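Local coordinates for protein PvdO (Pseudomonas aeruginosa, PDB 5HHA) that binds calcium and is probably a periplasmic member of the formylglycine-generating enzyme family, linked to chromophore maturation, at residues A[114-117]-A[118-122]; A[135-138]-A[139-143]; A[231-234]-A[235-239]. All coordinates share one frame; numbering follows the deposited sequence. Where two conformers were deposited one is given.

How the interactions relate
The three contacts are local and follow one another along a single chain, all within the Sulfatase-modifying factor enzyme 1-like domain. Interaction 1 lies in the loop between helices 86-96 and 131-145, interaction 2 lies on helix 131-145 itself, and interaction 3 lies in the loop between strands 223-224 and 247-251. Centres of interactions 1 and 2 are about 22 Å apart and those of 2 and 3 about 23 Å apart; interactions 1 and 3, about 34 Å between centres, lie on opposite sides of the chain's centre. None touches another. Interaction 1 comes nearest to the calcium site, whereas the other two lie on a helix and in a surface loop away from it.

Interaction 1. Residues A[114-117]-A[118-122]; sequences GKPR and YQQGP
K115, P116, Y118 and Q120 hold together an irregular chain reversal within the long loop between helices 86-96 and 131-145 of this FGE-sulfatase family fold. The turn begins at G114, whose positive phi (96°) suits glycine; a water lies between its carbonyl O and Q120 NE2, accepting from the amide. K115 follows with a chain bent at chi2 and chi3, which brings NZ back to Q120 OE1 at 2.7 Å, tilted 16° from the amide's carbonyl plane. A second, weak bond runs from the same NZ to the backbone O of Q120, and a water bridges this pair as well. The ammonium group thus clasps both the side chain and the main chain of Q120, whose NE2 also donates to the O of P125. P116 is the buried centre: CB stands 3.8 Å from the centroid of the Y118 ring, over its face, in a CH-pi contact, and CG comes within 3.5 Å of CE1. Y118 reaches this place with CG between its backbone N and carbonyl carbon (chi1 56°); its ring also meets F196 and, edge-to-face, W254, while OH bonds to the O of D276. The Y118 side chain is about 11 Å from the bound calcium ion. On the other flank, P116 CD rests against Q120 OE1 at 3.3 Å, and a water bridges P116 O and Y118 O across the turn. R117 folds back to K115: its NH2 donates to K115 O at 2.9 Å, the acceptor near the guanidinium plane and the donor above the carbonyl plane.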
ATOM      1  N   GLY A 114     -17.376  -5.958   2.852  1.00 14.73           N
ATOM      2  CA  GLY A 114     -16.158  -6.021   2.076  1.00 13.54           C
ATOM      3  C   GLY A 114     -16.292  -5.553   0.645  1.00 12.27           C
ATOM      4  O   GLY A 114     -15.280  -5.416  -0.051  1.00 13.27           O
ATOM      5  N   LYS A 115     -17.513  -5.319   0.181  1.00 12.51           N
ATOM      6  CA  LYS A 115     -17.720  -4.952  -1.210  0.51 13.29           C
ATOM      7  C   LYS A 115     -18.010  -3.475  -1.369  1.00 12.18           C
ATOM      8  O   LYS A 115     -18.867  -2.939  -0.682  1.00 11.95           O
ATOM      9  CB  LYS A 115     -18.897  -5.729  -1.813  0.51 16.29           C
ATOM     10  CG  LYS A 115     -18.670  -7.224  -1.954  0.51 18.53           C
ATOM     11  CD  LYS A 115     -17.498  -7.575  -2.869  0.51 24.67           C
ATOM     12  CE  LYS A 115     -17.800  -7.327  -4.340  0.51 21.36           C
ATOM     13  NZ  LYS A 115     -16.771  -7.984  -5.218  0.51 22.39           N
ATOM     14  N   PRO A 116     -17.305  -2.830  -2.308  1.00 10.34           N
ATOM     15  CA  PRO A 116     -17.607  -1.438  -2.634  1.00 10.32           C
ATOM     16  C   PRO A 116     -18.844  -1.356  -3.530  1.00 11.81           C
ATOM     17  O   PRO A 116     -19.364  -2.396  -3.955  1.00 13.60           O
ATOM     18  CB  PRO A 116     -16.356  -1.010  -3.392  1.00 10.35           C
ATOM     19  CG  PRO A 116     -15.976  -2.235  -4.142  1.00  9.75           C
ATOM     20  CD  PRO A 116     -16.301  -3.396  -3.227  1.00 11.93           C
ATOM     21  N   ARG A 117     -19.278  -0.156  -3.876  1.00  9.97           N
ATOM     22  CA  ARG A 117     -20.463   0.014  -4.725  0.64 11.49           C
ATOM     23  C   ARG A 117     -20.112  -0.104  -6.203  1.00 13.06           C
ATOM     24  O   ARG A 117     -20.974  -0.430  -7.021  1.00 13.85           O
ATOM     25  CB  ARG A 117     -21.109   1.369  -4.500  0.64 12.89           C
ATOM     26  CG  ARG A 117     -21.711   1.568  -3.111  0.64 16.06           C
ATOM     27  CD  ARG A 117     -22.654   0.445  -2.730  0.64 26.78           C
ATOM     28  NE  ARG A 117     -21.932  -0.668  -2.125  0.64 15.40           N
ATOM     29  CZ  ARG A 117     -22.328  -1.938  -2.142  0.64 24.63           C
ATOM     30  NH1 ARG A 117     -23.459  -2.289  -2.725  0.64 20.48           N
ATOM     31  NH2 ARG A 117     -21.590  -2.868  -1.567  0.64 27.01           N
ATOM     32  N   TYR A 118     -18.871   0.184  -6.572  1.00 12.50           N
ATOM     33  CA  TYR A 118     -18.439   0.107  -7.954  1.00 12.47           C
ATOM     34  C   TYR A 118     -18.146  -1.319  -8.355  1.00 11.15           C
ATOM     35  O   TYR A 118     -17.920  -2.197  -7.534  1.00 11.91           O
ATOM     36  CB  TYR A 118     -17.236   1.035  -8.211  1.00 12.06           C
ATOM     37  CG  TYR A 118     -16.022   0.788  -7.313  1.00  9.99           C
ATOM     38  CD1 TYR A 118     -15.237  -0.332  -7.470  1.00 10.34           C
ATOM     39  CD2 TYR A 118     -15.655   1.709  -6.349  1.00 11.01           C
ATOM     40  CE1 TYR A 118     -14.132  -0.562  -6.671  1.00  8.63           C
ATOM     41  CE2 TYR A 118     -14.520   1.495  -5.547  1.00  8.74           C
ATOM     42  CZ  TYR A 118     -13.777   0.364  -5.718  1.00  9.45           C
ATOM     43  OH  TYR A 118     -12.672   0.088  -4.914  1.00  8.78           O
ATOM     44  N   GLN A 119     -18.156  -1.559  -9.663  1.00 11.63           N
ATOM     45  CA  GLN A 119     -17.850  -2.879 -10.163  1.00 11.78           C
ATOM     46  C   GLN A 119     -16.429  -3.276  -9.770  1.00 11.71           C
ATOM     47  O   GLN A 119     -15.479  -2.526  -9.993  1.00 11.34           O
ATOM     48  CB  GLN A 119     -18.013  -2.911 -11.685  1.00 13.12           C
ATOM     49  CG  GLN A 119     -19.470  -2.739 -12.124  1.00 15.47           C
ATOM     50  CD  GLN A 119     -19.662  -2.606 -13.616  1.00 16.68           C
ATOM     51  OE1 GLN A 119     -20.488  -1.803 -14.083  1.00 26.34           O
ATOM     52  NE2 GLN A 119     -18.972  -3.391 -14.347  1.00 18.04           N
ATOM     53  N   GLN A 120     -16.293  -4.479  -9.243  1.00 10.56           N
ATOM     54  CA  GLN A 120     -15.036  -4.945  -8.660  1.00 11.10           C
ATOM     55  C   GLN A 120     -14.819  -6.411  -8.994  1.00 12.66           C
ATOM     56  O   GLN A 120     -15.368  -7.316  -8.330  1.00 16.94           O
ATOM     57  CB  GLN A 120     -15.034  -4.775  -7.135  1.00 12.42           C
ATOM     58  CG  GLN A 120     -13.719  -5.182  -6.470  1.00 10.82           C
ATOM     59  CD  GLN A 120     -13.893  -5.470  -4.993  1.00 10.54           C
ATOM     60  OE1 GLN A 120     -14.886  -6.090  -4.581  1.00 11.96           O
ATOM     61  NE2 GLN A 120     -12.928  -5.043  -4.178  1.00 10.61           N
ATOM     62  N   GLY A 121     -14.014  -6.664 -10.008  1.00 10.73           N
ATOM     63  CA  GLY A 121     -13.639  -8.016 -10.354  1.00 12.28           C
ATOM     64  C   GLY A 121     -12.574  -8.571  -9.417  1.00 10.95           C
ATOM     65  O   GLY A 121     -12.039  -7.864  -8.552  1.00 10.87           O
ATOM     66  N   PRO A 122     -12.225  -9.839  -9.571  1.00 10.72           N
ATOM     67  CA  PRO A 122     -11.384 -10.520  -8.591  0.77 11.09           C
ATOM     68  C   PRO A 122      -9.924 -10.077  -8.583  1.00 10.90           C
ATOM     69  O   PRO A 122      -9.261 -10.343  -7.591  1.00 11.23           O
ATOM     70  CB  PRO A 122     -11.505 -11.983  -8.997  0.77 13.40           C
ATOM     71  CG  PRO A 122     -11.805 -11.903 -10.479  0.77 11.62           C
ATOM     72  CD  PRO A 122     -12.743 -10.775 -10.588  0.77 13.65           C
TER
HETATM   73  O   HOH W   1     -12.916  -6.117  -1.399  1.00 12.00           O
HETATM   74  O   HOH W   2     -17.949  -7.981  -7.650  1.00 20.16           O
HETATM   75  O   HOH W   3     -18.722  -4.217  -5.862  1.00 16.41           O

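Interaction 2. Residues A[135-138]-A[139-143]; sequences KNYA and AWLSK
Y137 and L141, one helical turn apart, pack side chain against side chain on helix 131-145, while A138 and A139 are tied in mainly through the backbone. Y137 has its CG anti to the backbone N (chi1 174°), which sends the ring outward and somewhat toward the next turn, where L141 can lie over it. The CG of L141 is 4.2 Å from the ring centroid in a CH-pi contact, and its CD1 approaches Y137 CE2 at 3.5 Å. W140 flanks the same tyrosine: its CZ3 is 4.0 Å from Y137 CE1, and the two ring planes are inclined at 41°, an oblique meeting. Y137 and W140 each also form an edge-to-face pair with Y92 of helix 86-96, and the Y137 ring meets F280 of strand 278-285, which places this apolar face inside the domain. A138 is buried, and its carbonyl O takes two bonds from one residue, S142 N and S142 OG, the latter at 2.8 Å. The two donors arrive from opposite faces of the carbonyl plane. With OG beside its own backbone N, the serine can fold back onto the helix, and the same OG is also bonded to N of Y149 in strand 149-150. A139 N donates to K135 O, and its methyl rests against the carbonyls of K135 and N136. W140 N and L141 N donate to N136 O and Y137 O, the last at 2.9 Å and nearly straight (168°). These i to i+4 bonds, with side chains meeting at i+3 (Y137-W140) and i+4 (Y137-L141), mark a regular alpha helix packed against a second helix and a sheet.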
ATOM      1  N   LYS A 135      -4.849  -7.256   9.822  1.00 11.07           N
ATOM      2  CA  LYS A 135      -4.098  -8.086  10.754  1.00 11.25           C
ATOM      3  C   LYS A 135      -4.669  -9.500  10.783  1.00 12.24           C
ATOM      4  O   LYS A 135      -3.905 -10.481  10.817  1.00 12.99           O
ATOM      5  CB  LYS A 135      -4.102  -7.470  12.157  1.00 13.31           C
ATOM      6  CG  LYS A 135      -3.356  -6.132  12.215  1.00 15.08           C
ATOM      7  CD  LYS A 135      -3.407  -5.476  13.577  1.00 21.42           C
ATOM      8  CE  LYS A 135      -2.681  -6.304  14.618  1.00 32.17           C
ATOM      9  NZ  LYS A 135      -1.209  -6.242  14.423  1.00 41.00           N
ATOM     10  N   ASN A 136      -5.994  -9.627  10.779  1.00 12.03           N
ATOM     11  CA  ASN A 136      -6.618 -10.955  10.782  1.00 11.55           C
ATOM     12  C   ASN A 136      -6.302 -11.752   9.539  1.00 12.60           C
ATOM     13  O   ASN A 136      -6.031 -12.959   9.630  1.00 13.48           O
ATOM     14  CB  ASN A 136      -8.124 -10.849  10.959  1.00 13.66           C
ATOM     15  CG  ASN A 136      -8.526 -10.407  12.332  1.00 16.64           C
ATOM     16  OD1 ASN A 136      -7.753 -10.492  13.277  1.00 17.32           O
ATOM     17  ND2 ASN A 136      -9.756  -9.943  12.458  1.00 19.35           N
ATOM     18  N   TYR A 137      -6.312 -11.105   8.377  1.00 12.83           N
ATOM     19  CA  TYR A 137      -5.965 -11.758   7.130  1.00 13.29           C
ATOM     20  C   TYR A 137      -4.525 -12.265   7.214  1.00 12.90           C
ATOM     21  O   TYR A 137      -4.232 -13.388   6.833  1.00 13.89           O
ATOM     22  CB  TYR A 137      -6.121 -10.783   5.945  1.00 10.49           C
ATOM     23  CG  TYR A 137      -5.645 -11.346   4.622  1.00 12.48           C
ATOM     24  CD1 TYR A 137      -6.432 -12.241   3.914  1.00 12.78           C
ATOM     25  CD2 TYR A 137      -4.401 -11.013   4.088  1.00 11.54           C
ATOM     26  CE1 TYR A 137      -6.005 -12.783   2.731  1.00 12.86           C
ATOM     27  CE2 TYR A 137      -3.962 -11.540   2.912  1.00 12.61           C
ATOM     28  CZ  TYR A 137      -4.764 -12.427   2.236  1.00 11.67           C
ATOM     29  OH  TYR A 137      -4.284 -12.931   1.070  1.00 13.10           O
ATOM     30  N   ALA A 138      -3.613 -11.425   7.700  1.00 12.77           N
ATOM     31  CA  ALA A 138      -2.202 -11.821   7.789  1.00 12.90           C
ATOM     32  C   ALA A 138      -2.017 -12.981   8.784  1.00 12.91           C
ATOM     33  O   ALA A 138      -1.179 -13.859   8.538  1.00 14.15           O
ATOM     34  CB  ALA A 138      -1.343 -10.640   8.163  1.00 12.10           C
ATOM     35  N   ALA A 139      -2.786 -13.004   9.860  1.00 11.97           N
ATOM     36  CA  ALA A 139      -2.738 -14.127  10.809  1.00 13.68           C
ATOM     37  C   ALA A 139      -3.226 -15.419  10.168  1.00 14.41           C
ATOM     38  O   ALA A 139      -2.613 -16.488  10.338  1.00 15.16           O
ATOM     39  CB  ALA A 139      -3.549 -13.821  12.021  1.00 14.76           C
ATOM     40  N   TRP A 140      -4.301 -15.336   9.398  1.00 14.59           N
ATOM     41  CA  TRP A 140      -4.793 -16.493   8.687  1.00 15.40           C
ATOM     42  C   TRP A 140      -3.752 -17.004   7.677  1.00 15.52           C
ATOM     43  O   TRP A 140      -3.491 -18.206   7.588  1.00 16.08           O
ATOM     44  CB  TRP A 140      -6.101 -16.129   7.990  1.00 15.38           C
ATOM     45  CG  TRP A 140      -6.597 -17.208   7.108  1.00 16.59           C
ATOM     46  CD1 TRP A 140      -7.228 -18.362   7.488  1.00 16.29           C
ATOM     47  CD2 TRP A 140      -6.498 -17.252   5.689  1.00 14.45           C
ATOM     48  NE1 TRP A 140      -7.526 -19.109   6.388  1.00 18.98           N
ATOM     49  CE2 TRP A 140      -7.079 -18.460   5.269  1.00 15.31           C
ATOM     50  CE3 TRP A 140      -5.979 -16.384   4.722  1.00 15.02           C
ATOM     51  CZ2 TRP A 140      -7.164 -18.811   3.928  1.00 16.78           C
ATOM     52  CZ3 TRP A 140      -6.051 -16.727   3.419  1.00 15.83           C
ATOM     53  CH2 TRP A 140      -6.649 -17.931   3.015  1.00 18.17           C
ATOM     54  N   LEU A 141      -3.155 -16.106   6.892  1.00 15.01           N
ATOM     55  CA  LEU A 141      -2.115 -16.491   5.940  1.00 15.37           C
ATOM     56  C   LEU A 141      -0.936 -17.146   6.630  1.00 15.54           C
ATOM     57  O   LEU A 141      -0.367 -18.117   6.129  1.00 15.28           O
ATOM     58  CB  LEU A 141      -1.575 -15.281   5.150  1.00 18.69           C
ATOM     59  CG  LEU A 141      -2.236 -14.797   3.858  1.00 19.11           C
ATOM     60  CD1 LEU A 141      -1.297 -13.792   3.190  1.00 15.45           C
ATOM     61  CD2 LEU A 141      -2.527 -15.929   2.900  1.00 19.71           C
ATOM     62  N   SER A 142      -0.569 -16.598   7.764  1.00 11.97           N
ATOM     63  CA  SER A 142       0.566 -17.130   8.507  1.00 13.05           C
ATOM     64  C   SER A 142       0.265 -18.555   8.960  1.00 14.00           C
ATOM     65  O   SER A 142       1.099 -19.456   8.831  1.00 16.19           O
ATOM     66  CB  SER A 142       0.857 -16.273   9.720  1.00 11.99           C
ATOM     67  OG  SER A 142       1.284 -14.965   9.343  1.00 12.91           O
ATOM     68  N   LYS A 143      -0.931 -18.777   9.490  1.00 13.26           N
ATOM     69  CA  LYS A 143      -1.265 -20.101  10.016  1.00 15.03           C
ATOM     70  C   LYS A 143      -1.331 -21.113   8.883  1.00 16.55           C
ATOM     71  O   LYS A 143      -0.833 -22.233   9.002  1.00 16.12           O
ATOM     72  CB  LYS A 143      -2.594 -20.065  10.773  1.00 16.82           C
ATOM     73  CG  LYS A 143      -2.995 -21.434  11.392  1.00 18.08           C
ATOM     74  CD  LYS A 143      -4.359 -21.344  12.087  1.00 22.84           C
ATOM     75  CE  LYS A 143      -4.756 -22.635  12.831  1.00 19.39           C
ATOM     76  NZ  LYS A 143      -3.789 -22.970  13.851  1.00 19.40           N
TER

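Interaction 3. Residues A[231-234]-A[235-239]; sequences GAPS and DGSAW
A232 and P233 lie over one face of the W239 indole, so the apolar part of this turn is a set of CH-pi contacts. A232 CA stands 3.6 Å from the centroid of the six-membered ring, only 6° off its normal. P233 CD covers the five-membered ring from the same side, 3.8 Å from that centroid, and reaches CG at 3.4 Å. The A232 methyl adds a contact to CZ3, and the peptide of G231 lies against CZ2. W239 meets them because its CG is anti to the backbone N (chi1 -165°), turning the indole back toward the start of the turn; the proline ring crosses it at about a right angle. P233 also touches the polar end of the loop, its CB lying 3.4 Å from S237 OG. The polar contacts gather on D235 OD1. S237 N donates to it at 3.1 Å from above the carboxylate plane, which makes an Asx turn, and S237 OG donates at 2.7 Å to the syn lone pair. Two bonds from one serine thus help hold the rotation of the carboxylate and close the turn through G236, at a phi of 85° where a CB would press on the preceding carbonyl O. A water inside the turn completes the polar set: it donates to P233 O and to S237 O, and accepts a weak bond from G236 N. The loop, at the surface, connects strand 223-224 to strand 247-251. W239 stacks on H226 and its N bonds to D223 OD2, its backbone also pairs with C224 of strand 223-224, and S234 pairs with T72 of strand 69-73.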
ATOM      1  N   GLY A 231      12.166  11.708  15.652  1.00 14.20           N
ATOM      2  CA  GLY A 231      12.158  10.530  16.504  1.00 15.69           C
ATOM      3  C   GLY A 231      11.717   9.263  15.797  1.00 15.39           C
ATOM      4  O   GLY A 231      11.511   8.234  16.446  1.00 14.85           O
ATOM      5  N   ALA A 232      11.588   9.313  14.465  1.00 12.49           N
ATOM      6  CA  ALA A 232      11.123   8.155  13.701  1.00 11.09           C
ATOM      7  C   ALA A 232      12.125   7.016  13.813  1.00 12.19           C
ATOM      8  O   ALA A 232      13.348   7.251  13.867  1.00 12.72           O
ATOM      9  CB  ALA A 232      10.949   8.540  12.251  1.00 11.29           C
ATOM     10  N   PRO A 233      11.648   5.772  13.762  1.00 10.92           N
ATOM     11  CA  PRO A 233      12.591   4.658  13.789  1.00 11.74           C
ATOM     12  C   PRO A 233      13.420   4.570  12.518  1.00 10.67           C
ATOM     13  O   PRO A 233      12.953   4.885  11.417  1.00 12.49           O
ATOM     14  CB  PRO A 233      11.683   3.435  13.947  1.00 13.53           C
ATOM     15  CG  PRO A 233      10.371   3.876  13.384  1.00 15.23           C
ATOM     16  CD  PRO A 233      10.248   5.313  13.708  1.00 11.05           C
ATOM     17  N   SER A 234      14.650   4.079  12.654  1.00 11.51           N
ATOM     18  CA  SER A 234      15.630   4.045  11.576  1.00 11.21           C
ATOM     19  C   SER A 234      15.977   2.650  11.087  1.00 10.60           C
ATOM     20  O   SER A 234      16.851   2.503  10.235  1.00 10.99           O
ATOM     21  CB  SER A 234      16.923   4.757  12.028  1.00 14.81           C
ATOM     22  OG  SER A 234      16.670   6.113  12.372  1.00 16.69           O
ATOM     23  N   ASP A 235      15.282   1.631  11.611  1.00 10.93           N
ATOM     24  CA  ASP A 235      15.623   0.235  11.358  1.00 10.86           C
ATOM     25  C   ASP A 235      14.567  -0.509  10.536  1.00 10.68           C
ATOM     26  O   ASP A 235      14.637  -1.736  10.379  1.00 11.42           O
ATOM     27  CB  ASP A 235      15.866  -0.517  12.674  1.00 12.64           C
ATOM     28  CG  ASP A 235      14.668  -0.495  13.588  1.00 13.05           C
ATOM     29  OD1 ASP A 235      13.621   0.066  13.190  1.00 12.67           O
ATOM     30  OD2 ASP A 235      14.744  -1.059  14.701  1.00 14.94           O
ATOM     31  N   GLY A 236      13.623   0.237   9.944  1.00 10.67           N
ATOM     32  CA  GLY A 236      12.549  -0.333   9.137  1.00 10.92           C
ATOM     33  C   GLY A 236      11.339  -0.787   9.931  1.00 10.82           C
ATOM     34  O   GLY A 236      10.338  -1.227   9.342  1.00 10.80           O
ATOM     35  N   SER A 237      11.405  -0.715  11.245  1.00 10.78           N
ATOM     36  CA  SER A 237      10.275  -1.069  12.088  1.00 10.83           C
ATOM     37  C   SER A 237       9.161  -0.048  11.948  1.00 10.07           C
ATOM     38  O   SER A 237       9.372   1.101  11.528  1.00 10.04           O
ATOM     39  CB  SER A 237      10.706  -1.195  13.567  1.00 12.66           C
ATOM     40  OG  SER A 237      11.100   0.044  14.121  1.00 12.67           O
ATOM     41  N   ALA A 238       7.992  -0.459  12.404  1.00  9.93           N
ATOM     42  CA  ALA A 238       6.828   0.419  12.520  1.00 10.09           C
ATOM     43  C   ALA A 238       6.937   1.321  13.733  1.00  9.88           C
ATOM     44  O   ALA A 238       7.399   0.881  14.810  1.00 12.46           O
ATOM     45  CB  ALA A 238       5.596  -0.408  12.636  1.00 11.22           C
ATOM     46  N   TRP A 239       6.503   2.566  13.603  1.00 10.11           N
ATOM     47  CA  TRP A 239       6.537   3.546  14.671  1.00 10.35           C
ATOM     48  C   TRP A 239       5.244   3.466  15.429  1.00 11.71           C
ATOM     49  O   TRP A 239       4.231   4.044  15.022  1.00 11.47           O
ATOM     50  CB  TRP A 239       6.733   4.923  14.057  1.00 10.30           C
ATOM     51  CG  TRP A 239       7.138   6.007  14.988  1.00  9.92           C
ATOM     52  CD1 TRP A 239       7.327   5.930  16.337  1.00 11.55           C
ATOM     53  CD2 TRP A 239       7.400   7.360  14.607  1.00 11.08           C
ATOM     54  NE1 TRP A 239       7.711   7.172  16.813  1.00 12.17           N
ATOM     55  CE2 TRP A 239       7.737   8.065  15.772  1.00 11.03           C
ATOM     56  CE3 TRP A 239       7.358   8.044  13.388  1.00 10.07           C
ATOM     57  CZ2 TRP A 239       8.050   9.416  15.749  1.00 12.32           C
ATOM     58  CZ3 TRP A 239       7.649   9.380  13.371  1.00 11.99           C
ATOM     59  CH2 TRP A 239       7.997  10.063  14.552  1.00 12.78           C
TER
HETATM   60  O   HOH W   4      11.755   2.382  10.321  1.00 11.29           O